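Local coordinates for glycerate 2-kinase (Pyrococcus horikoshii, PDB 1X3L), which phosphorylates D-glycerate to 2-phosphoglycerate, with ATP as phosphate donor and magnesium as the metal cofactor, at residues F126-G131 / I190-S195; A59-A64 / G76-K81; N167-H172 / E218-I223; K180-I185 / G208-D213. All blocks are in the same frame, centred on the assembly; numbering follows the deposited sequence.

How the interactions relate
All four contacts belong to the region built round a six-stranded parallel sheet. Interaction 1 pairs neighbouring strands 124-129 and 188-194, both inner strands of the sheet. Interaction 2 lays helix 60-70 on strand 75-81 of the same sheet and touches interaction 1, about 10 Å away between centres. Interaction 4, about 12 Å from interaction 1 between centres, packs on Ile127, Ile129 and Val191. Interaction 3 is a helix pair farther out, about 24 Å from interaction 1 and 16 Å from interaction 4, centre to centre. Along the chain, interaction 2 closes first, and interaction 4 is nested inside interaction 3. They run from the probable substrate site at Lys58 to a peripheral helical part.

Interaction 1: F126-G131 / I190-S195; sequences FILISG and IVLIIS
Phe126 and Ile190 begin a run of parallel beta pairing between strands 124-129 and 188-194. The two strands lie in a six-stranded parallel sheet of order 3-2-1-4-5-6, the order of a Rossmann-like fold. Their segment axes diverge by only 14°. Phe126 has its CG beside the backbone N and anti to the carbonyl carbon (chi1 -85°), and the ring lies alongside Ile190. Its CE1 comes to 3.5 Å from Ile190 CG2, and the ring also meets a methyl of Leu192 obliquely. On the same face Ile67 of helix 60-70 packs on it. A serine here would remove the ring and would probably leave a gap between Ile190 and Ile67. Ile127 binds the other strand by both backbone groups: its N donates to Ile190 O at 2.9 Å, and its O accepts from Leu192 N at 2.8 Å. Its side chain turns to the opposite face, where CB meets Val191 CG2 at 3.7 Å. Leu128 returns to the Phe126 face. Its CD2 touches Leu192 CD1 at 3.7 Å, and helix 60-70 lies over it with Met63 and Ile67. Ile129 takes up the bonding again, with its N almost straight onto Leu192 O (175° at the hydrogen). Its O accepts the last bond across the pair, from Ile194 N at 3.0 Å. Its CD1 reaches back to Val191 CG1 and also lies near Ile193 CG1. Past the paired strands, next to Lys58, which probably binds substrate, Ser130 OG bonds to Ala59 N.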
loop_
_atom_site.group_PDB
_atom_site.type_symbol
_atom_site.label_atom_id
_atom_site.label_comp_id
_atom_site.label_asym_id
_atom_site.label_seq_id
_atom_site.Cartn_x
_atom_site.Cartn_y
_atom_site.Cartn_z
ATOM N N PHE A 126 2.744 16.650 -11.540
ATOM C CA PHE A 126 2.145 15.637 -10.678
ATOM C C PHE A 126 3.024 14.391 -10.698
ATOM O O PHE A 126 3.394 13.905 -11.767
ATOM C CB PHE A 126 0.749 15.250 -11.186
ATOM C CG PHE A 126 -0.351 16.147 -10.704
ATOM C CD1 PHE A 126 -0.908 15.969 -9.444
ATOM C CD2 PHE A 126 -0.831 17.171 -11.511
ATOM C CE1 PHE A 126 -1.931 16.796 -8.991
ATOM C CE2 PHE A 126 -1.854 18.006 -11.071
ATOM C CZ PHE A 126 -2.405 17.819 -9.810
ATOM N N ILE A 127 3.370 13.886 -9.520
ATOM C CA ILE A 127 4.166 12.665 -9.420
ATOM C C ILE A 127 3.200 11.672 -8.778
ATOM O O ILE A 127 2.811 11.843 -7.625
ATOM C CB ILE A 127 5.392 12.852 -8.500
ATOM C CG1 ILE A 127 6.244 14.024 -8.992
ATOM C CG2 ILE A 127 6.225 11.575 -8.484
ATOM C CD1 ILE A 127 6.882 13.801 -10.356
ATOM N N LEU A 128 2.795 10.655 -9.535
ATOM C CA LEU A 128 1.842 9.661 -9.052
ATOM C C LEU A 128 2.566 8.357 -8.713
ATOM O O LEU A 128 3.079 7.664 -9.592
ATOM C CB LEU A 128 0.758 9.444 -10.120
ATOM C CG LEU A 128 0.138 10.739 -10.681
ATOM C CD1 LEU A 128 -0.959 10.412 -11.693
ATOM C CD2 LEU A 128 -0.443 11.576 -9.540
ATOM N N ILE A 129 2.596 8.026 -7.427
ATOM C CA ILE A 129 3.306 6.843 -6.964
ATOM C C ILE A 129 2.435 5.729 -6.375
ATOM O O ILE A 129 1.545 5.973 -5.557
ATOM C CB ILE A 129 4.366 7.249 -5.915
ATOM C CG1 ILE A 129 5.212 8.407 -6.457
ATOM C CG2 ILE A 129 5.262 6.057 -5.583
ATOM C CD1 ILE A 129 6.225 8.974 -5.451
ATOM N N SER A 130 2.708 4.501 -6.804
ATOM C CA SER A 130 1.994 3.324 -6.317
ATOM C C SER A 130 2.978 2.164 -6.189
ATOM O O SER A 130 4.177 2.336 -6.415
ATOM C CB SER A 130 0.831 2.957 -7.246
ATOM O OG SER A 130 1.237 2.886 -8.601
ATOM N N GLY A 131 2.470 0.991 -5.817
ATOM C CA GLY A 131 3.323 -0.170 -5.629
ATOM C C GLY A 131 4.131 -0.615 -6.833
ATOM O O GLY A 131 3.677 -0.505 -7.971
ATOM N N ILE A 190 3.588 18.149 -7.117
ATOM C CA ILE A 190 2.480 17.638 -6.322
ATOM C C ILE A 190 2.557 16.115 -6.410
ATOM O O ILE A 190 2.269 15.529 -7.449
ATOM C CB ILE A 190 1.118 18.153 -6.850
ATOM C CG1 ILE A 190 1.043 19.672 -6.667
ATOM C CG2 ILE A 190 -0.026 17.475 -6.103
ATOM C CD1 ILE A 190 -0.255 20.308 -7.145
ATOM N N VAL A 191 2.968 15.486 -5.313
ATOM C CA VAL A 191 3.129 14.039 -5.269
ATOM C C VAL A 191 1.952 13.343 -4.605
ATOM O O VAL A 191 1.604 13.650 -3.466
ATOM C CB VAL A 191 4.424 13.667 -4.505
ATOM C CG1 VAL A 191 4.664 12.165 -4.565
ATOM C CG2 VAL A 191 5.608 14.423 -5.102
ATOM N N LEU A 192 1.334 12.418 -5.335
ATOM C CA LEU A 192 0.206 11.656 -4.817
ATOM C C LEU A 192 0.692 10.219 -4.641
ATOM O O LEU A 192 1.129 9.572 -5.596
ATOM C CB LEU A 192 -0.978 11.723 -5.787
ATOM C CG LEU A 192 -1.411 13.144 -6.193
ATOM C CD1 LEU A 192 -2.683 13.069 -7.034
ATOM C CD2 LEU A 192 -1.646 14.001 -4.943
ATOM N N ILE A 193 0.616 9.726 -3.413
ATOM C CA ILE A 193 1.103 8.386 -3.107
ATOM C C ILE A 193 0.048 7.439 -2.531
ATOM O O ILE A 193 -0.829 7.848 -1.773
ATOM C CB ILE A 193 2.270 8.475 -2.098
ATOM C CG1 ILE A 193 3.307 9.480 -2.605
ATOM C CG2 ILE A 193 2.909 7.104 -1.902
ATOM C CD1 ILE A 193 4.365 9.856 -1.576
ATOM N N ILE A 194 0.148 6.170 -2.911
ATOM C CA ILE A 194 -0.742 5.131 -2.411
ATOM C C ILE A 194 0.178 4.197 -1.644
ATOM O O ILE A 194 1.202 3.769 -2.168
ATOM C CB ILE A 194 -1.434 4.357 -3.550
ATOM C CG1 ILE A 194 -2.438 5.273 -4.255
ATOM C CG2 ILE A 194 -2.151 3.114 -2.980
ATOM C CD1 ILE A 194 -3.163 4.618 -5.413
ATOM N N SER A 195 -0.181 3.886 -0.404
ATOM C CA SER A 195 0.662 3.047 0.431
ATOM C C SER A 195 0.179 1.638 0.729
ATOM O O SER A 195 -0.916 1.452 1.252
ATOM C CB SER A 195 0.919 3.744 1.762
ATOM O OG SER A 195 1.670 2.900 2.609
#

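Interaction 2: A59-A64 / G76-K81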
loop_
_atom_site.group_PDB
_atom_site.type_symbol
_atom_site.label_atom_id
_atom_site.label_comp_id
_atom_site.label_asym_id
_atom_site.label_seq_id
_atom_site.Cartn_x
_atom_site.Cartn_y
_atom_site.Cartn_z
ATOM N N ALA A 59 -0.489 1.174 -10.425
ATOM C CA ALA A 59 -1.701 1.951 -10.691
ATOM C C ALA A 59 -1.401 3.255 -11.434
ATOM O O ALA A 59 -2.226 4.169 -11.462
ATOM C CB ALA A 59 -2.418 2.258 -9.380
ATOM N N ALA A 60 -0.220 3.332 -12.036
ATOM C CA ALA A 60 0.195 4.520 -12.769
ATOM C C ALA A 60 -0.859 5.026 -13.758
ATOM O O ALA A 60 -1.207 6.210 -13.758
ATOM C CB ALA A 60 1.507 4.242 -13.501
ATOM N N CYS A 61 -1.368 4.131 -14.601
ATOM C CA CYS A 61 -2.370 4.511 -15.592
ATOM C C CYS A 61 -3.692 4.937 -14.974
ATOM O O CYS A 61 -4.298 5.915 -15.412
ATOM C CB CYS A 61 -2.613 3.368 -16.578
ATOM S SG CYS A 61 -1.210 3.057 -17.672
ATOM N N GLU A 62 -4.151 4.210 -13.962
ATOM C CA GLU A 62 -5.406 4.581 -13.323
ATOM C C GLU A 62 -5.292 5.949 -12.649
ATOM O O GLU A 62 -6.187 6.782 -12.771
ATOM C CB GLU A 62 -5.835 3.508 -12.317
ATOM C CG GLU A 62 -6.535 2.325 -12.973
ATOM C CD GLU A 62 -7.865 2.721 -13.611
ATOM O OE1 GLU A 62 -8.859 2.922 -12.871
ATOM O OE2 GLU A 62 -7.917 2.843 -14.855
ATOM N N MET A 63 -4.186 6.194 -11.953
ATOM C CA MET A 63 -4.002 7.483 -11.294
ATOM C C MET A 63 -3.890 8.598 -12.332
ATOM O O MET A 63 -4.487 9.662 -12.178
ATOM C CB MET A 63 -2.761 7.444 -10.398
ATOM C CG MET A 63 -2.959 6.578 -9.150
ATOM S SD MET A 63 -1.468 6.313 -8.179
ATOM C CE MET A 63 -1.395 7.865 -7.238
ATOM N N ALA A 64 -3.139 8.336 -13.397
ATOM C CA ALA A 64 -2.955 9.306 -14.475
ATOM C C ALA A 64 -4.284 9.652 -15.140
ATOM O O ALA A 64 -4.538 10.805 -15.482
ATOM C CB ALA A 64 -1.985 8.752 -15.519
ATOM N N GLY A 76 3.263 13.865 -20.404
ATOM C CA GLY A 76 3.696 13.077 -19.268
ATOM C C GLY A 76 3.989 11.638 -19.637
ATOM O O GLY A 76 3.956 11.265 -20.811
ATOM N N VAL A 77 4.285 10.826 -18.630
ATOM C CA VAL A 77 4.574 9.416 -18.848
ATOM C C VAL A 77 4.062 8.587 -17.671
ATOM O O VAL A 77 4.084 9.035 -16.524
ATOM C CB VAL A 77 6.093 9.160 -19.016
ATOM C CG1 VAL A 77 6.831 9.445 -17.712
ATOM C CG2 VAL A 77 6.328 7.721 -19.458
ATOM N N ALA A 78 3.590 7.385 -17.974
ATOM C CA ALA A 78 3.080 6.471 -16.965
ATOM C C ALA A 78 3.820 5.153 -17.138
ATOM O O ALA A 78 3.733 4.518 -18.190
ATOM C CB ALA A 78 1.579 6.271 -17.148
ATOM N N VAL A 79 4.565 4.755 -16.111
ATOM C CA VAL A 79 5.336 3.515 -16.154
ATOM C C VAL A 79 4.674 2.475 -15.259
ATOM O O VAL A 79 4.554 2.674 -14.047
ATOM C CB VAL A 79 6.783 3.754 -15.679
ATOM C CG1 VAL A 79 7.644 2.539 -15.993
ATOM C CG2 VAL A 79 7.345 5.003 -16.344
ATOM N N THR A 80 4.241 1.368 -15.860
ATOM C CA THR A 80 3.564 0.316 -15.112
ATOM C C THR A 80 4.002 -1.080 -15.557
ATOM O O THR A 80 4.800 -1.224 -16.480
ATOM C CB THR A 80 2.028 0.453 -15.261
ATOM O OG1 THR A 80 1.373 -0.439 -14.352
ATOM C CG2 THR A 80 1.592 0.127 -16.689
ATOM N N LYS A 81 3.477 -2.102 -14.888
ATOM C CA LYS A 81 3.812 -3.489 -15.199
ATOM C C LYS A 81 3.277 -3.955 -16.550
ATOM O O LYS A 81 2.341 -3.371 -17.100
ATOM C CB LYS A 81 3.273 -4.417 -14.110
ATOM C CG LYS A 81 4.005 -4.334 -12.788
ATOM C CD LYS A 81 3.390 -5.282 -11.757
ATOM C CE LYS A 81 3.415 -6.735 -12.229
ATOM N NZ LYS A 81 4.797 -7.248 -12.441
HETATM O O HOH W 1 -1.300 1.142 -14.620
#
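The flat group in this contact is the backbone carbonyl of Val79, and the methyl of Ala60 lies over one of its faces. Ala60 CB is 3.5 Å from Val79 O and stands well off the peptide plane, so it meets the carbonyl from above. The same methyl also packs against Ala78 CB at 4.2 Å and approaches Thr80 CB. Small residues on both partners let helix 60-70 lie close, with 7.9 Å between the axes of the two short segments. Cys61 adds its sulfur. SG is anti to the carbonyl carbon (chi1 -69°), which brings it to 4.2 Å from Thr80 CG2 and 4.3 Å from Ala78 CB. No direct hydrogen bond joins the segments, but a water does. It accepts from Cys61 N, an N-H of the first helical turn, at 3.0 Å and is 3.1 Å from Thr80 OG1. With OG1 anti to the backbone N (chi1 -170°), the threonine also bonds to Gly57 O, in the loop that carries Lys58, probably a substrate-binding residue. The contact belongs to a beta-alpha-beta unit: strand 51-56, helix 60-70, strand 75-81. Ala55 of strand 51-56 touches both Ala60 and Ala78. Val93 of strand 92-96 lies against Cys61, and helix 23-30 packs on the helix through Met63.

Interaction 3: N167-H172 / E218-I223; sequences NTVRKH and EDAKRI. With EDO (1,2-ethanediol), chain F.
Thr168 O takes two N-H groups of His172, one from the ring and one from the backbone. His172 ND1 donates to it at 2.7 Å, with the oxygen close to the ring plane and 164° at the hydrogen. The bond from His172 N is weak. This holds the ring against the end of helix 163-171. Its NE2 bonds to Glu251, so the ring probably carries a proton on each nitrogen. Here helix 163-171 packs on helix 217-226, away from the probable substrate site; the segment axes, 8.7 Å apart, cross at -123°. Ala220 is the close point. Its methyl lies within 4.4 Å of Val169 CG2, and His172 CB comes equally near. Ile223 fills the next turn: its CD1 meets Thr168 CB at 3.9 Å, and its CG2 meets Val169 CG2 at 3.8 Å. With Thr168 OG1 beside the backbone N (chi1 -68°), the methyl is anti to that N and CG2 reaches Asp219 CB at 4.0 Å. The hydroxyl turns back to His164 O. On the outer side of helix 217-226, Arg222 forms salt bridges with Glu218 and Asp219, and Asp219 OD2 accepts from Thr216 N. Lys221 extends away from the contact. Its NZ pairs with Glu242 and donates at 2.9 Å to O1 of a bound ethanediol, probably from the crystallisation liquor. A leucine in its place would probably leave the carboxylate of Glu242 without this partner. Around the pair, Leu156 of helix 146-158 packs on Val169, Phe217 meets the His172 ring edge-to-face, and Leu245 of helix 235-246 lies on Glu218 and Lys221.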
loop_
_atom_site.group_PDB
_atom_site.type_symbol
_atom_site.label_atom_id
_atom_site.label_comp_id
_atom_site.label_asym_id
_atom_site.label_seq_id
_atom_site.Cartn_x
_atom_site.Cartn_y
_atom_site.Cartn_z
ATOM N N ASN A 167 18.083 -0.490 1.015
ATOM C CA ASN A 167 17.472 0.704 0.446
ATOM C C ASN A 167 18.494 1.836 0.464
ATOM O O ASN A 167 18.521 2.675 -0.430
ATOM C CB ASN A 167 16.251 1.124 1.267
ATOM C CG ASN A 167 15.134 0.102 1.219
ATOM O OD1 ASN A 167 15.259 -0.938 0.569
ATOM N ND2 ASN A 167 14.035 0.388 1.910
ATOM N N THR A 168 19.326 1.854 1.498
ATOM C CA THR A 168 20.356 2.878 1.632
ATOM C C THR A 168 21.354 2.770 0.489
ATOM O O THR A 168 21.719 3.773 -0.129
ATOM C CB THR A 168 21.108 2.735 2.961
ATOM O OG1 THR A 168 20.222 3.054 4.040
ATOM C CG2 THR A 168 22.317 3.663 2.999
ATOM N N VAL A 169 21.794 1.548 0.213
ATOM C CA VAL A 169 22.741 1.323 -0.861
ATOM C C VAL A 169 22.086 1.621 -2.204
ATOM O O VAL A 169 22.648 2.353 -3.011
ATOM C CB VAL A 169 23.272 -0.130 -0.854
ATOM C CG1 VAL A 169 24.193 -0.355 -2.043
ATOM C CG2 VAL A 169 24.025 -0.403 0.440
ATOM N N ARG A 170 20.891 1.076 -2.435
ATOM C CA ARG A 170 20.192 1.296 -3.701
ATOM C C ARG A 170 19.881 2.769 -3.958
ATOM O O ARG A 170 19.999 3.249 -5.092
ATOM C CB ARG A 170 18.897 0.472 -3.766
ATOM C CG ARG A 170 19.115 -1.046 -3.803
ATOM C CD ARG A 170 17.823 -1.833 -4.086
ATOM N NE ARG A 170 16.759 -1.529 -3.128
ATOM C CZ ARG A 170 15.862 -0.557 -3.282
ATOM N NH1 ARG A 170 15.884 0.212 -4.363
ATOM N NH2 ARG A 170 14.950 -0.342 -2.343
ATOM N N LYS A 171 19.487 3.492 -2.913
ATOM C CA LYS A 171 19.185 4.911 -3.065
ATOM C C LYS A 171 20.420 5.704 -3.495
ATOM O O LYS A 171 20.299 6.729 -4.171
ATOM C CB LYS A 171 18.629 5.493 -1.761
ATOM C CG LYS A 171 17.205 5.043 -1.438
ATOM C CD LYS A 171 16.672 5.692 -0.163
ATOM C CE LYS A 171 15.227 5.270 0.082
ATOM N NZ LYS A 171 14.578 6.050 1.170
ATOM N N HIS A 172 21.604 5.229 -3.114
ATOM C CA HIS A 172 22.836 5.930 -3.466
ATOM C C HIS A 172 23.494 5.533 -4.787
ATOM O O HIS A 172 24.628 5.924 -5.054
ATOM C CB HIS A 172 23.852 5.828 -2.322
ATOM C CG HIS A 172 23.508 6.688 -1.145
ATOM N ND1 HIS A 172 22.574 6.320 -0.200
ATOM C CD2 HIS A 172 23.909 7.938 -0.808
ATOM C CE1 HIS A 172 22.412 7.304 0.665
ATOM N NE2 HIS A 172 23.209 8.298 0.319
ATOM N N GLU A 218 28.533 7.415 3.027
ATOM C CA GLU A 218 29.323 6.773 4.066
ATOM C C GLU A 218 28.539 5.598 4.654
ATOM O O GLU A 218 29.106 4.537 4.919
ATOM C CB GLU A 218 29.669 7.791 5.151
ATOM C CG GLU A 218 30.645 7.296 6.200
ATOM C CD GLU A 218 31.267 8.441 6.979
ATOM O OE1 GLU A 218 31.936 9.290 6.344
ATOM O OE2 GLU A 218 31.089 8.496 8.215
ATOM N N ASP A 219 27.234 5.786 4.848
ATOM C CA ASP A 219 26.397 4.714 5.380
ATOM C C ASP A 219 26.381 3.555 4.388
ATOM O O ASP A 219 26.455 2.390 4.777
ATOM C CB ASP A 219 24.956 5.191 5.618
ATOM C CG ASP A 219 24.841 6.162 6.775
ATOM O OD1 ASP A 219 25.634 6.051 7.732
ATOM O OD2 ASP A 219 23.944 7.031 6.738
ATOM N N ALA A 220 26.284 3.880 3.102
ATOM C CA ALA A 220 26.261 2.860 2.060
ATOM C C ALA A 220 27.558 2.047 2.031
ATOM O O ALA A 220 27.526 0.826 1.880
ATOM C CB ALA A 220 26.019 3.507 0.708
ATOM N N LYS A 221 28.695 2.721 2.176
ATOM C CA LYS A 221 29.979 2.028 2.166
ATOM C C LYS A 221 30.106 1.133 3.398
ATOM O O LYS A 221 30.502 -0.030 3.292
ATOM C CB LYS A 221 31.135 3.031 2.130
ATOM C CG LYS A 221 32.506 2.376 1.955
ATOM C CD LYS A 221 33.618 3.406 1.814
ATOM C CE LYS A 221 34.974 2.737 1.619
ATOM N NZ LYS A 221 36.081 3.729 1.543
ATOM N N ARG A 222 29.772 1.680 4.564
ATOM C CA ARG A 222 29.833 0.922 5.815
ATOM C C ARG A 222 29.058 -0.378 5.666
ATOM O O ARG A 222 29.525 -1.446 6.065
ATOM C CB ARG A 222 29.220 1.729 6.958
ATOM C CG ARG A 222 30.022 2.940 7.386
ATOM C CD ARG A 222 29.174 3.854 8.261
ATOM N NE ARG A 222 29.946 4.946 8.848
ATOM C CZ ARG A 222 29.403 5.988 9.470
ATOM N NH1 ARG A 222 28.084 6.081 9.579
ATOM N NH2 ARG A 222 30.176 6.928 9.994
ATOM N N ILE A 223 27.867 -0.272 5.086
ATOM C CA ILE A 223 26.992 -1.417 4.875
ATOM C C ILE A 223 27.611 -2.476 3.970
ATOM O O ILE A 223 27.595 -3.663 4.300
ATOM C CB ILE A 223 25.638 -0.967 4.275
ATOM C CG1 ILE A 223 24.824 -0.221 5.338
ATOM C CG2 ILE A 223 24.871 -2.168 3.740
ATOM C CD1 ILE A 223 23.541 0.394 4.819
HETATM C C1 EDO F . 38.409 0.457 1.138
HETATM O O1 EDO F . 38.038 1.627 1.880
HETATM C C2 EDO F . 38.593 0.811 -0.337
HETATM O O2 EDO F . 38.971 -0.354 -1.079
#

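Interaction 4: K180-I185 / G208-D213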
loop_
_atom_site.group_PDB
_atom_site.type_symbol
_atom_site.label_atom_id
_atom_site.label_comp_id
_atom_site.label_asym_id
_atom_site.label_seq_id
_atom_site.Cartn_x
_atom_site.Cartn_y
_atom_site.Cartn_z
ATOM N N LYS A 180 15.808 12.141 -5.215
ATOM C CA LYS A 180 16.452 12.736 -6.379
ATOM C C LYS A 180 15.501 13.162 -7.488
ATOM O O LYS A 180 15.778 14.127 -8.199
ATOM C CB LYS A 180 17.533 11.792 -6.911
ATOM C CG LYS A 180 18.765 11.747 -6.000
ATOM C CD LYS A 180 19.824 10.780 -6.506
ATOM C CE LYS A 180 21.129 10.955 -5.750
ATOM N NZ LYS A 180 21.704 12.325 -5.962
ATOM N N LEU A 181 14.379 12.463 -7.643
ATOM C CA LEU A 181 13.420 12.841 -8.673
ATOM C C LEU A 181 12.852 14.214 -8.304
ATOM O O LEU A 181 12.736 15.099 -9.151
ATOM C CB LEU A 181 12.285 11.812 -8.774
ATOM C CG LEU A 181 11.304 11.987 -9.939
ATOM C CD1 LEU A 181 12.021 11.715 -11.263
ATOM C CD2 LEU A 181 10.123 11.030 -9.776
ATOM N N ALA A 182 12.509 14.391 -7.033
ATOM C CA ALA A 182 11.964 15.662 -6.569
ATOM C C ALA A 182 12.972 16.800 -6.752
ATOM O O ALA A 182 12.583 17.938 -6.995
ATOM C CB ALA A 182 11.560 15.557 -5.105
ATOM N N LYS A 183 14.262 16.496 -6.636
ATOM C CA LYS A 183 15.286 17.527 -6.805
ATOM C C LYS A 183 15.346 18.033 -8.242
ATOM O O LYS A 183 15.888 19.104 -8.502
ATOM C CB LYS A 183 16.664 16.997 -6.397
ATOM C CG LYS A 183 16.836 16.783 -4.907
ATOM C CD LYS A 183 18.234 16.277 -4.564
ATOM C CE LYS A 183 19.309 17.317 -4.868
ATOM N NZ LYS A 183 20.669 16.838 -4.477
ATOM N N MET A 184 14.775 17.266 -9.168
ATOM C CA MET A 184 14.778 17.633 -10.583
ATOM C C MET A 184 13.585 18.491 -10.998
ATOM O O MET A 184 13.527 18.962 -12.132
ATOM C CB MET A 184 14.808 16.372 -11.454
ATOM C CG MET A 184 16.024 15.489 -11.237
ATOM S SD MET A 184 15.915 13.941 -12.167
ATOM C CE MET A 184 16.874 14.381 -13.635
ATOM N N ILE A 185 12.634 18.690 -10.092
ATOM C CA ILE A 185 11.451 19.493 -10.403
ATOM C C ILE A 185 11.754 20.987 -10.264
ATOM O O ILE A 185 12.033 21.473 -9.168
ATOM C CB ILE A 185 10.281 19.124 -9.471
ATOM C CG1 ILE A 185 9.916 17.644 -9.655
ATOM C CG2 ILE A 185 9.087 20.007 -9.761
ATOM C CD1 ILE A 185 8.873 17.143 -8.666
ATOM N N GLY A 208 11.298 5.973 -2.072
ATOM C CA GLY A 208 11.189 7.402 -1.823
ATOM C C GLY A 208 11.868 8.354 -2.785
ATOM O O GLY A 208 12.769 9.094 -2.386
ATOM N N PRO A 209 11.445 8.377 -4.057
ATOM C CA PRO A 209 12.041 9.267 -5.056
ATOM C C PRO A 209 11.732 10.751 -4.820
ATOM O O PRO A 209 12.408 11.619 -5.376
ATOM C CB PRO A 209 11.456 8.746 -6.372
ATOM C CG PRO A 209 10.097 8.253 -5.953
ATOM C CD PRO A 209 10.410 7.517 -4.665
ATOM N N THR A 210 10.723 11.043 -4.000
ATOM C CA THR A 210 10.352 12.433 -3.714
ATOM C C THR A 210 10.381 12.793 -2.221
ATOM O O THR A 210 9.886 13.850 -1.820
ATOM C CB THR A 210 8.937 12.774 -4.257
ATOM O OG1 THR A 210 7.945 12.079 -3.488
ATOM C CG2 THR A 210 8.810 12.366 -5.717
ATOM N N VAL A 211 10.947 11.918 -1.396
ATOM C CA VAL A 211 11.034 12.196 0.031
ATOM C C VAL A 211 12.488 12.207 0.477
ATOM O O VAL A 211 13.358 11.623 -0.173
ATOM C CB VAL A 211 10.262 11.149 0.875
ATOM C CG1 VAL A 211 8.770 11.233 0.571
ATOM C CG2 VAL A 211 10.790 9.759 0.587
ATOM N N LYS A 212 12.752 12.871 1.593
ATOM C CA LYS A 212 14.110 12.953 2.105
ATOM C C LYS A 212 14.694 11.580 2.393
ATOM O O LYS A 212 13.969 10.620 2.647
ATOM C CB LYS A 212 14.150 13.799 3.381
ATOM C CG LYS A 212 13.735 15.251 3.174
ATOM C CD LYS A 212 14.037 16.103 4.406
ATOM C CE LYS A 212 13.193 15.688 5.601
ATOM N NZ LYS A 212 11.735 15.812 5.308
ATOM N N ASP A 213 16.019 11.502 2.325
ATOM C CA ASP A 213 16.759 10.282 2.615
ATOM C C ASP A 213 17.940 10.683 3.495
ATOM O O ASP A 213 18.929 11.238 3.014
ATOM C CB ASP A 213 17.277 9.618 1.339
ATOM C CG ASP A 213 18.331 8.559 1.627
ATOM O OD1 ASP A 213 18.267 7.939 2.713
ATOM O OD2 ASP A 213 19.219 8.335 0.776
#
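Pro209 O is the shared acceptor of this contact, for two N-H groups from the first turn of the short, weakly bonded helix 180-183. Ala182 N donates to it at 3.2 Å, fairly straight (161° at the hydrogen). The bond from Leu181 N is weak and bent. Beside these, Leu181 CB lies 3.4 Å from Pro209 O and 4.0 Å from Pro209 CB. The methyl of Ala182 presses on the next residue, with its CB 3.6 Å from Thr210 CA and 3.9 Å from Thr210 CB. Together these put the loop that follows strand 188-194 against the helix that precedes it, on one face of the parallel sheet of the Rossmann-like fold. Ile127 and Ile129 of strand 124-129 lie beneath, touching Thr210 and Pro209 respectively. Thr210 OG1 sits between the backbone N and the carbonyl carbon (chi1 70°) and bonds to Asn262 of strand 260-266, which fixes its rotation. Gly208, just before Pro209, has a positive phi, and a beta carbon there would run into Val211 CG2. Its backbone bonds to Gly179, just before the helix. Leu116 of helix 103-118 packs on Leu181. Lys180 NZ reaches the carbonyls of Glu250 and Glu251.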